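Local coordinates for uncharacterized protein gp49 (Pseudomonas phage YuA, PDB 3PES) that is of unknown function but folds as a small three-stranded antiparallel sheet whose one face is packed by the C-terminal helix, at residues L18-Y23 / E50-R55; T22-Y27 / A77-M82; A13-L18 / P60-K65. One frame throughout, in Å; residues are numbered along the deposited sequence.

Contact 1 (L18-Y23 / E50-R55); sequences LIVVTY and EVRDRR
Arg-52, lying across Val-20 of the neighbouring strand, turns the side of its guanidinium to a single oxygen of Glu-50: NE and NH2 both donate to Glu-50 OE1, at 3.0 Å and 2.9 Å respectively. This salt bridge decorates an antiparallel pairing between strand 15-25 and the outer strand 46-52 of the three-stranded sheet. The oxygen sits within 2° of the guanidinium plane for both bonds. At the carboxylate the two bonds differ, for NE arrives on the anti side of OE1 whereas NH2 comes from well above the carboxylate plane. One guanidinium face rests over Val-20 CB. Arg-52 CG, anti to the carbonyl carbon (chi1 -56°), lies 3.6 Å from Val-20 CG2, and the bend at chi2 (-75°) then carries the charged end back along the strand to Glu-50. NH1 turns to the carbonyl of Gly-56, so a backbone acceptor shares with the carboxylate in holding the group's rotation.

The backbone ladder consists of two hydrogen-bonded pairs, Leu-18 with Arg-52 and Val-20 with Glu-50, flanking the non-hydrogen-bonded pair of Ile-19 and Val-51. Within it, Glu-50 N reaches Val-20 O at 2.8 Å, and Ile-19 CA adds a C-H...O contact to Glu-50 O. Ile-19 and Val-51 point to the other face of the sheet, where Ile-19 CD1 lies 4.2 Å from Val-51 CG2 and Ile-19 also packs on Ile-74 and Val-78 of helix 68-82. Farther along strand 15-25, Thr-22 and Tyr-23 both face Glu-48 in a classic beta bulge.

Past the last pair the chain leaves the sheet through an Asx turn, in which Asp-53 OD1 accepts from Arg-55 N. There Leu-18 lies against the departing backbone, its CB 3.5 Å and its CD2 3.6 Å from Asp-53 O.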
loop_
_atom_site.group_PDB
_atom_site.type_symbol
_atom_site.label_atom_id
_atom_site.label_comp_id
_atom_site.label_asym_id
_atom_site.label_seq_id
_atom_site.Cartn_x
_atom_site.Cartn_y
_atom_site.Cartn_z
ATOM N N LEU A 18 9.301 -6.475 6.832
ATOM C CA LEU A 18 9.316 -5.146 6.288
ATOM C C LEU A 18 8.374 -5.135 5.096
ATOM O O LEU A 18 8.360 -6.067 4.279
ATOM C CB LEU A 18 10.730 -4.807 5.845
ATOM C CG LEU A 18 11.238 -3.391 5.753
ATOM C CD1 LEU A 18 11.094 -2.666 7.076
ATOM C CD2 LEU A 18 12.697 -3.480 5.375
ATOM N N ILE A 19 7.581 -4.084 4.995
ATOM C CA ILE A 19 6.810 -3.831 3.778
ATOM C C ILE A 19 7.547 -2.733 3.012
ATOM O O ILE A 19 7.833 -1.665 3.553
ATOM C CB ILE A 19 5.355 -3.396 4.097
ATOM C CG1 ILE A 19 4.631 -4.474 4.926
ATOM C CG2 ILE A 19 4.584 -3.056 2.801
ATOM C CD1 ILE A 19 4.563 -5.864 4.337
ATOM N N VAL A 20 7.879 -3.011 1.756
ATOM C CA VAL A 20 8.537 -2.031 0.912
ATOM C C VAL A 20 7.539 -1.617 -0.168
ATOM O O VAL A 20 6.937 -2.463 -0.848
ATOM C CB VAL A 20 9.829 -2.624 0.310
ATOM C CG1 VAL A 20 10.384 -1.755 -0.817
ATOM C CG2 VAL A 20 10.852 -2.789 1.412
ATOM N N VAL A 21 7.331 -0.310 -0.282
ATOM C CA VAL A 21 6.438 0.227 -1.289
ATOM C C VAL A 21 7.263 0.577 -2.523
ATOM O O VAL A 21 8.197 1.383 -2.441
ATOM C CB VAL A 21 5.713 1.481 -0.754
ATOM C CG1 VAL A 21 4.691 1.973 -1.764
ATOM C CG2 VAL A 21 5.029 1.191 0.585
ATOM N N THR A 22 6.921 -0.040 -3.656
ATOM C CA THR A 22 7.709 0.114 -4.887
ATOM C C THR A 22 7.072 1.063 -5.897
ATOM O O THR A 22 7.749 1.562 -6.800
ATOM C CB THR A 22 7.971 -1.232 -5.575
ATOM O OG1 THR A 22 6.727 -1.831 -5.916
ATOM C CG2 THR A 22 8.753 -2.182 -4.661
ATOM N N TYR A 23 5.765 1.265 -5.775
ATOM C CA TYR A 23 5.051 2.224 -6.612
ATOM C C TYR A 23 3.901 2.792 -5.792
ATOM O O TYR A 23 3.224 2.040 -5.103
ATOM C CB TYR A 23 4.540 1.574 -7.915
ATOM C CG TYR A 23 3.887 2.618 -8.800
ATOM C CD1 TYR A 23 4.663 3.468 -9.596
ATOM C CD2 TYR A 23 2.515 2.823 -8.774
ATOM C CE1 TYR A 23 4.078 4.473 -10.368
ATOM C CE2 TYR A 23 1.920 3.820 -9.550
ATOM C CZ TYR A 23 2.702 4.633 -10.324
ATOM O OH TYR A 23 2.105 5.615 -11.075
ATOM N N GLU A 50 5.790 -4.963 -1.507
ATOM C CA GLU A 50 6.330 -6.312 -1.372
ATOM C C GLU A 50 6.685 -6.600 0.067
ATOM O O GLU A 50 7.063 -5.698 0.811
ATOM C CB GLU A 50 7.598 -6.459 -2.206
ATOM C CG GLU A 50 7.363 -6.341 -3.674
ATOM C CD GLU A 50 8.622 -6.508 -4.483
ATOM O OE1 GLU A 50 9.683 -6.816 -3.899
ATOM O OE2 GLU A 50 8.539 -6.348 -5.720
ATOM N N VAL A 51 6.606 -7.873 0.443
ATOM C CA VAL A 51 7.113 -8.310 1.734
ATOM C C VAL A 51 8.617 -8.560 1.623
ATOM O O VAL A 51 9.072 -9.205 0.665
ATOM C CB VAL A 51 6.368 -9.557 2.264
ATOM C CG1 VAL A 51 6.729 -9.778 3.726
ATOM C CG2 VAL A 51 4.860 -9.429 2.112
ATOM N N ARG A 52 9.376 -8.063 2.593
ATOM C CA ARG A 52 10.832 -8.243 2.642
ATOM C C ARG A 52 11.228 -8.644 4.052
ATOM O O ARG A 52 10.465 -8.451 4.996
ATOM C CB ARG A 52 11.552 -6.942 2.258
ATOM C CG ARG A 52 11.158 -6.379 0.903
ATOM C CD ARG A 52 11.751 -7.144 -0.255
ATOM N NE ARG A 52 11.447 -6.497 -1.525
ATOM C CZ ARG A 52 12.056 -5.406 -1.989
ATOM N NH1 ARG A 52 13.034 -4.821 -1.312
ATOM N NH2 ARG A 52 11.681 -4.905 -3.152
ATOM N N ASP A 53 12.432 -9.189 4.212
ATOM C CA ASP A 53 12.994 -9.323 5.563
ATOM C C ASP A 53 13.492 -7.968 6.063
ATOM O O ASP A 53 13.418 -6.969 5.342
ATOM C CB ASP A 53 14.066 -10.431 5.668
ATOM C CG ASP A 53 15.389 -10.078 4.994
ATOM O OD1 ASP A 53 15.633 -8.915 4.612
ATOM O OD2 ASP A 53 16.213 -11.005 4.877
ATOM N N ARG A 54 13.983 -7.931 7.295
ATOM C CA ARG A 54 14.364 -6.662 7.900
ATOM C C ARG A 54 15.564 -5.984 7.221
ATOM O O ARG A 54 15.844 -4.810 7.464
ATOM C CB ARG A 54 14.610 -6.838 9.394
ATOM C CG ARG A 54 15.809 -7.722 9.703
ATOM C CD ARG A 54 16.068 -7.819 11.197
ATOM N NE ARG A 54 16.530 -6.552 11.771
ATOM C CZ ARG A 54 17.775 -6.067 11.688
ATOM N NH1 ARG A 54 18.055 -4.907 12.248
ATOM N NH2 ARG A 54 18.740 -6.721 11.045
ATOM N N ARG A 55 16.278 -6.726 6.386
ATOM C CA ARG A 55 17.371 -6.135 5.594
ATOM C C ARG A 55 16.917 -5.714 4.198
ATOM O O ARG A 55 17.729 -5.273 3.380
ATOM C CB ARG A 55 18.544 -7.097 5.511
ATOM C CG ARG A 55 19.324 -7.096 6.804
ATOM C CD ARG A 55 20.222 -8.283 6.942
ATOM N NE ARG A 55 21.310 -8.236 5.975
ATOM C CZ ARG A 55 22.318 -9.094 5.962
ATOM N NH1 ARG A 55 22.374 -10.087 6.851
ATOM N NH2 ARG A 55 23.259 -8.975 5.052
#

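Contact 2 (T22-Y27 / A77-M82); sequences TYWEPY and AVFDRM
The indole of Trp-24 carries Met-82 on one face and meets Phe-79 at its edge. Met-82 CB stands 3.4 Å from the centroid of the five-membered ring and only 7° off its normal, a well-placed CH-pi contact. Met-82 was built as selenomethionine, and its chain folds back at chi2 and chi3; SE lies above the same ring at a longer 5.3 Å, a loose Met-aromatic contact, while CE returns to 4.0 Å from Trp-24 CB. In the plane of the indole, Phe-79 CD1 approaches Trp-24 CZ2 at 3.8 Å. Val-78 CG1 touches the six-membered ring obliquely, 3.7 Å from Trp-24 CZ3. Trp-24 CG is anti to its own backbone N (chi1 -172°), which extends the indole from the strand to the helix, where it bridges two consecutive turns.

The indole NE1 donates to Glu-83 OE2, which also accepts from Tyr-27 N, so one carboxylate oxygen ties the ring and the chain leaving the strand to the residue after Met-82. More loosely, Tyr-27 CB brushes the Phe-79 ring. The contact thus joins the end of strand 15-25 to the last turns of helix 68-82, beside Leu-5 and Ala-6, with Val-78 also resting on Trp-49 of strand 46-52.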
loop_
_atom_site.group_PDB
_atom_site.type_symbol
_atom_site.label_atom_id
_atom_site.label_comp_id
_atom_site.label_asym_id
_atom_site.label_seq_id
_atom_site.Cartn_x
_atom_site.Cartn_y
_atom_site.Cartn_z
ATOM N N THR A 22 6.921 -0.040 -3.656
ATOM C CA THR A 22 7.709 0.114 -4.887
ATOM C C THR A 22 7.072 1.063 -5.897
ATOM O O THR A 22 7.749 1.562 -6.800
ATOM C CB THR A 22 7.971 -1.232 -5.575
ATOM O OG1 THR A 22 6.727 -1.831 -5.916
ATOM C CG2 THR A 22 8.753 -2.182 -4.661
ATOM N N TYR A 23 5.765 1.265 -5.775
ATOM C CA TYR A 23 5.051 2.224 -6.612
ATOM C C TYR A 23 3.901 2.792 -5.792
ATOM O O TYR A 23 3.224 2.040 -5.103
ATOM C CB TYR A 23 4.540 1.574 -7.915
ATOM C CG TYR A 23 3.887 2.618 -8.800
ATOM C CD1 TYR A 23 4.663 3.468 -9.596
ATOM C CD2 TYR A 23 2.515 2.823 -8.774
ATOM C CE1 TYR A 23 4.078 4.473 -10.368
ATOM C CE2 TYR A 23 1.920 3.820 -9.550
ATOM C CZ TYR A 23 2.702 4.633 -10.324
ATOM O OH TYR A 23 2.105 5.615 -11.075
ATOM N N TRP A 24 3.677 4.100 -5.877
ATOM C CA TRP A 24 2.504 4.698 -5.228
ATOM C C TRP A 24 1.863 5.737 -6.120
ATOM O O TRP A 24 2.513 6.687 -6.533
ATOM C CB TRP A 24 2.791 5.283 -3.828
ATOM C CG TRP A 24 1.511 5.697 -3.149
ATOM C CD1 TRP A 24 1.075 6.965 -2.897
ATOM C CD2 TRP A 24 0.480 4.820 -2.676
ATOM N NE1 TRP A 24 -0.154 6.926 -2.280
ATOM C CE2 TRP A 24 -0.555 5.624 -2.152
ATOM C CE3 TRP A 24 0.336 3.431 -2.644
ATOM C CZ2 TRP A 24 -1.722 5.078 -1.588
ATOM C CZ3 TRP A 24 -0.821 2.882 -2.083
ATOM C CH2 TRP A 24 -1.835 3.707 -1.573
ATOM N N GLU A 25 0.577 5.564 -6.398
ATOM C CA GLU A 25 -0.178 6.558 -7.140
ATOM C C GLU A 25 -0.895 7.425 -6.114
ATOM O O GLU A 25 -1.802 6.946 -5.451
ATOM C CB GLU A 25 -1.193 5.892 -8.070
ATOM C CG GLU A 25 -1.822 6.863 -9.078
ATOM C CD GLU A 25 -0.795 7.481 -9.994
ATOM O OE1 GLU A 25 -0.114 6.723 -10.711
ATOM O OE2 GLU A 25 -0.674 8.726 -10.007
ATOM N N PRO A 26 -0.506 8.710 -5.986
ATOM C CA PRO A 26 -1.158 9.517 -4.933
ATOM C C PRO A 26 -2.669 9.588 -5.080
ATOM O O PRO A 26 -3.171 9.668 -6.214
ATOM C CB PRO A 26 -0.535 10.911 -5.122
ATOM C CG PRO A 26 0.819 10.618 -5.694
ATOM C CD PRO A 26 0.603 9.452 -6.631
ATOM N N TYR A 27 -3.382 9.586 -3.952
ATOM C CA TYR A 27 -4.834 9.748 -4.004
ATOM C C TYR A 27 -5.146 11.166 -4.476
ATOM O O TYR A 27 -4.573 12.134 -3.963
ATOM C CB TYR A 27 -5.462 9.517 -2.636
ATOM C CG TYR A 27 -6.970 9.530 -2.657
ATOM C CD1 TYR A 27 -7.697 8.473 -3.224
ATOM C CD2 TYR A 27 -7.676 10.596 -2.105
ATOM C CE1 TYR A 27 -9.080 8.474 -3.239
ATOM C CE2 TYR A 27 -9.056 10.601 -2.109
ATOM C CZ TYR A 27 -9.748 9.539 -2.667
ATOM O OH TYR A 27 -11.113 9.532 -2.653
ATOM N N ALA A 77 -2.602 -0.382 5.226
ATOM C CA ALA A 77 -1.401 0.084 5.915
ATOM C C ALA A 77 -0.501 0.896 4.980
ATOM O O ALA A 77 0.072 1.920 5.377
ATOM C CB ALA A 77 -0.652 -1.111 6.510
ATOM N N VAL A 78 -0.363 0.431 3.741
ATOM C CA VAL A 78 0.400 1.164 2.737
ATOM C C VAL A 78 -0.274 2.496 2.403
ATOM O O VAL A 78 0.389 3.519 2.341
ATOM C CB VAL A 78 0.623 0.290 1.475
ATOM C CG1 VAL A 78 1.252 1.084 0.334
ATOM C CG2 VAL A 78 1.499 -0.899 1.840
ATOM N N PHE A 79 -1.585 2.487 2.187
ATOM C CA PHE A 79 -2.293 3.750 1.970
ATOM C C PHE A 79 -2.039 4.740 3.116
ATOM O O PHE A 79 -1.715 5.905 2.882
ATOM C CB PHE A 79 -3.792 3.474 1.806
ATOM C CG PHE A 79 -4.626 4.706 1.500
ATOM C CD1 PHE A 79 -5.083 4.958 0.218
ATOM C CD2 PHE A 79 -4.975 5.596 2.512
ATOM C CE1 PHE A 79 -5.852 6.104 -0.062
ATOM C CE2 PHE A 79 -5.749 6.714 2.237
ATOM C CZ PHE A 79 -6.191 6.961 0.953
ATOM N N ASP A 80 -2.173 4.270 4.350
ATOM C CA ASP A 80 -2.038 5.165 5.486
ATOM C C ASP A 80 -0.605 5.699 5.575
ATOM O O ASP A 80 -0.393 6.862 5.866
ATOM C CB ASP A 80 -2.411 4.445 6.783
ATOM C CG ASP A 80 -3.892 4.117 6.878
ATOM O OD1 ASP A 80 -4.730 4.675 6.126
ATOM O OD2 ASP A 80 -4.214 3.285 7.743
ATOM N N ARG A 81 0.384 4.860 5.278
ATOM C CA ARG A 81 1.781 5.308 5.281
ATOM C C ARG A 81 2.021 6.347 4.184
ATOM O O ARG A 81 2.648 7.381 4.428
ATOM C CB ARG A 81 2.712 4.095 5.119
ATOM C CG ARG A 81 4.173 4.438 4.883
ATOM C CD ARG A 81 4.791 5.359 5.928
ATOM N NE ARG A 81 6.160 5.710 5.538
ATOM C CZ ARG A 81 6.466 6.668 4.662
ATOM N NH1 ARG A 81 5.524 7.396 4.066
ATOM N NH2 ARG A 81 7.729 6.890 4.365
HETATM N N MSE A 82 1.504 6.082 2.980
HETATM C CA MSE A 82 1.824 6.939 1.842
HETATM C C MSE A 82 1.013 8.210 1.781
HETATM O O MSE A 82 1.428 9.182 1.148
HETATM C CB MSE A 82 1.698 6.164 0.530
HETATM C CG MSE A 82 2.613 4.914 0.420
HETATM SE SE MSE A 82 4.463 5.223 0.809
HETATM C CE MSE A 82 4.898 6.460 -0.626
#

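Contact 3 (A13-L18 / P60-K65); sequences AGIPCL and PWLERK
Ile-15 and Cys-17, on the first residues of strand 15-25, pack against Leu-62 of the short helix 60-63 just after the tight turn of a beta-hairpin. In that turn Ala-13 and Gly-14 both have positive phi, with backbone angles close to those of a type I' turn, and they link strand 6-12 to strand 15-25.

Apolar contacts make up most of the interface. Leu-62 acts as a fork whose two methyls serve different partners: CD2 lies 3.8 Å from Ile-15 CG2, and CD1 comes to 3.6 Å from Cys-17 CB. Leu-62 is buried and rests on Val-51 of strand 46-52 as well, so it covers the seam between two strands. At Cys-17, chi1 of 65° swings SG to Val-51 CG1 while CB is the atom that meets Leu-62. A further contact, Ile-15 CG2 at the edge of the Trp-61 indole, is doubtful because Trp-61 occupies two conformers.

The aliphatic part of a charged side chain supplies the second kind of contact. Lys-65 runs extended as far as CE and crosses Ile-15 at about a right angle, with its CD 3.7 Å from Ile-15 CD1.

Backbone groups add little across the interface. Ala-13 N is taken up by Glu-70 OE2, and Gly-14 O by Arg-11. Within 60-65, Lys-65 N bonds to Leu-62 O, three residues back, at 2.8 Å. Across the interface, Lys-65 O lies 4.4 Å from Ala-13 CB, a loose touch.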
loop_
_atom_site.group_PDB
_atom_site.type_symbol
_atom_site.label_atom_id
_atom_site.label_comp_id
_atom_site.label_asym_id
_atom_site.label_seq_id
_atom_site.Cartn_x
_atom_site.Cartn_y
_atom_site.Cartn_z
ATOM N N ALA A 13 0.766 -12.563 8.881
ATOM C CA ALA A 13 0.236 -13.596 9.761
ATOM C C ALA A 13 1.043 -13.677 11.072
ATOM O O ALA A 13 1.429 -14.749 11.531
ATOM C CB ALA A 13 0.161 -14.946 9.028
ATOM N N GLY A 14 1.310 -12.516 11.654
ATOM C CA GLY A 14 1.970 -12.429 12.951
ATOM C C GLY A 14 3.487 -12.483 12.952
ATOM O O GLY A 14 4.106 -12.319 13.999
ATOM N N ILE A 15 4.089 -12.713 11.793
ATOM C CA ILE A 15 5.543 -12.814 11.680
ATOM C C ILE A 15 6.119 -11.463 11.257
ATOM O O ILE A 15 5.700 -10.918 10.239
ATOM C CB ILE A 15 5.945 -13.893 10.663
ATOM C CG1 ILE A 15 5.384 -15.246 11.097
ATOM C CG2 ILE A 15 7.462 -13.967 10.521
ATOM C CD1 ILE A 15 5.425 -16.273 10.012
ATOM N N PRO A 16 7.089 -10.919 12.024
ATOM C CA PRO A 16 7.650 -9.597 11.698
ATOM C C PRO A 16 8.280 -9.544 10.312
ATOM O O PRO A 16 8.950 -10.484 9.890
ATOM C CB PRO A 16 8.736 -9.398 12.762
ATOM C CG PRO A 16 8.350 -10.269 13.861
ATOM C CD PRO A 16 7.632 -11.442 13.291
ATOM N N CYS A 17 8.065 -8.432 9.617
ATOM C CA CYS A 17 8.653 -8.240 8.303
ATOM C C CYS A 17 8.766 -6.770 8.008
ATOM O O CYS A 17 8.383 -5.932 8.821
ATOM C CB CYS A 17 7.792 -8.885 7.231
ATOM S SG CYS A 17 6.148 -8.135 7.054
ATOM N N LEU A 18 9.301 -6.475 6.832
ATOM C CA LEU A 18 9.316 -5.146 6.288
ATOM C C LEU A 18 8.374 -5.135 5.096
ATOM O O LEU A 18 8.360 -6.067 4.279
ATOM C CB LEU A 18 10.730 -4.807 5.845
ATOM C CG LEU A 18 11.238 -3.391 5.753
ATOM C CD1 LEU A 18 11.094 -2.666 7.076
ATOM C CD2 LEU A 18 12.697 -3.480 5.375
ATOM N N PRO A 60 10.343 -14.769 0.018
ATOM C CA PRO A 60 9.305 -15.614 -0.621
ATOM C C PRO A 60 8.542 -16.507 0.364
ATOM O O PRO A 60 7.365 -16.813 0.143
ATOM C CB PRO A 60 10.078 -16.462 -1.644
ATOM C CG PRO A 60 11.507 -16.056 -1.545
ATOM C CD PRO A 60 11.700 -15.007 -0.520
ATOM N N TRP A 61 9.216 -16.910 1.441
ATOM C CA TRP A 61 8.571 -17.746 2.446
ATOM C C TRP A 61 7.467 -16.989 3.201
ATOM O O TRP A 61 6.509 -17.609 3.653
ATOM C CB TRP A 61 9.615 -18.333 3.392
ATOM C CG TRP A 61 10.466 -17.286 3.971
ATOM C CD1 TRP A 61 11.559 -16.711 3.406
ATOM C CD2 TRP A 61 10.279 -16.651 5.226
ATOM N NE1 TRP A 61 12.071 -15.754 4.242
ATOM C CE2 TRP A 61 11.298 -15.699 5.370
ATOM C CE3 TRP A 61 9.348 -16.792 6.241
ATOM C CZ2 TRP A 61 11.422 -14.907 6.498
ATOM C CZ3 TRP A 61 9.470 -15.998 7.357
ATOM C CH2 TRP A 61 10.498 -15.071 7.480
ATOM N N LEU A 62 7.575 -15.671 3.296
ATOM C CA LEU A 62 6.509 -14.868 3.877
ATOM C C LEU A 62 5.457 -14.542 2.843
ATOM O O LEU A 62 4.257 -14.534 3.144
ATOM C CB LEU A 62 7.052 -13.570 4.483
ATOM C CG LEU A 62 7.606 -13.698 5.894
ATOM C CD1 LEU A 62 8.033 -12.353 6.429
ATOM C CD2 LEU A 62 6.575 -14.338 6.813
ATOM N N GLU A 63 5.894 -14.265 1.619
ATOM C CA GLU A 63 4.948 -14.009 0.537
ATOM C C GLU A 63 3.947 -15.161 0.425
ATOM O O GLU A 63 2.751 -14.929 0.266
ATOM C CB GLU A 63 5.696 -13.781 -0.777
ATOM N N ARG A 64 4.417 -16.404 0.542
ATOM C CA ARG A 64 3.532 -17.581 0.510
ATOM C C ARG A 64 2.523 -17.652 1.665
ATOM O O ARG A 64 1.485 -18.335 1.575
ATOM C CB ARG A 64 4.369 -18.857 0.478
ATOM C CG ARG A 64 4.957 -19.180 -0.884
ATOM C CD ARG A 64 5.702 -20.518 -0.867
ATOM N NE ARG A 64 6.738 -20.538 0.165
ATOM C CZ ARG A 64 7.419 -21.613 0.560
ATOM N NH1 ARG A 64 7.193 -22.803 0.013
ATOM N NH2 ARG A 64 8.340 -21.490 1.514
ATOM N N LYS A 65 2.825 -16.956 2.753
ATOM C CA LYS A 65 1.941 -16.931 3.908
ATOM C C LYS A 65 0.899 -15.828 3.842
ATOM O O LYS A 65 0.026 -15.755 4.701
ATOM C CB LYS A 65 2.738 -16.785 5.201
ATOM C CG LYS A 65 3.564 -17.987 5.545
ATOM C CD LYS A 65 4.062 -17.847 6.964
ATOM C CE LYS A 65 4.891 -19.036 7.379
ATOM N NZ LYS A 65 4.059 -20.271 7.463
#

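From the N terminus, strand 6-12 turns into strand 15-25, the central strand used by all three contacts. Its beginning closes a long loop with helix 60-63 in contact 3; nested inside that loop, contact 1 pairs the strand's middle with strand 46-52, and the two share Leu-18. The end of strand 15-25 meets helix 68-82 in contact 2, a closure that crosses that of contact 3. Contacts 1 and 2 meet on the face of the sheet turned to helix 68-82, where Val-78 packs on Ile-19 and Val-21; contacts 1 and 3 meet at Val-51, beside Cys-17 and Leu-62. Together they fasten both helices to the sheet, with contacts 2 and 3 about 20 Å apart between centres.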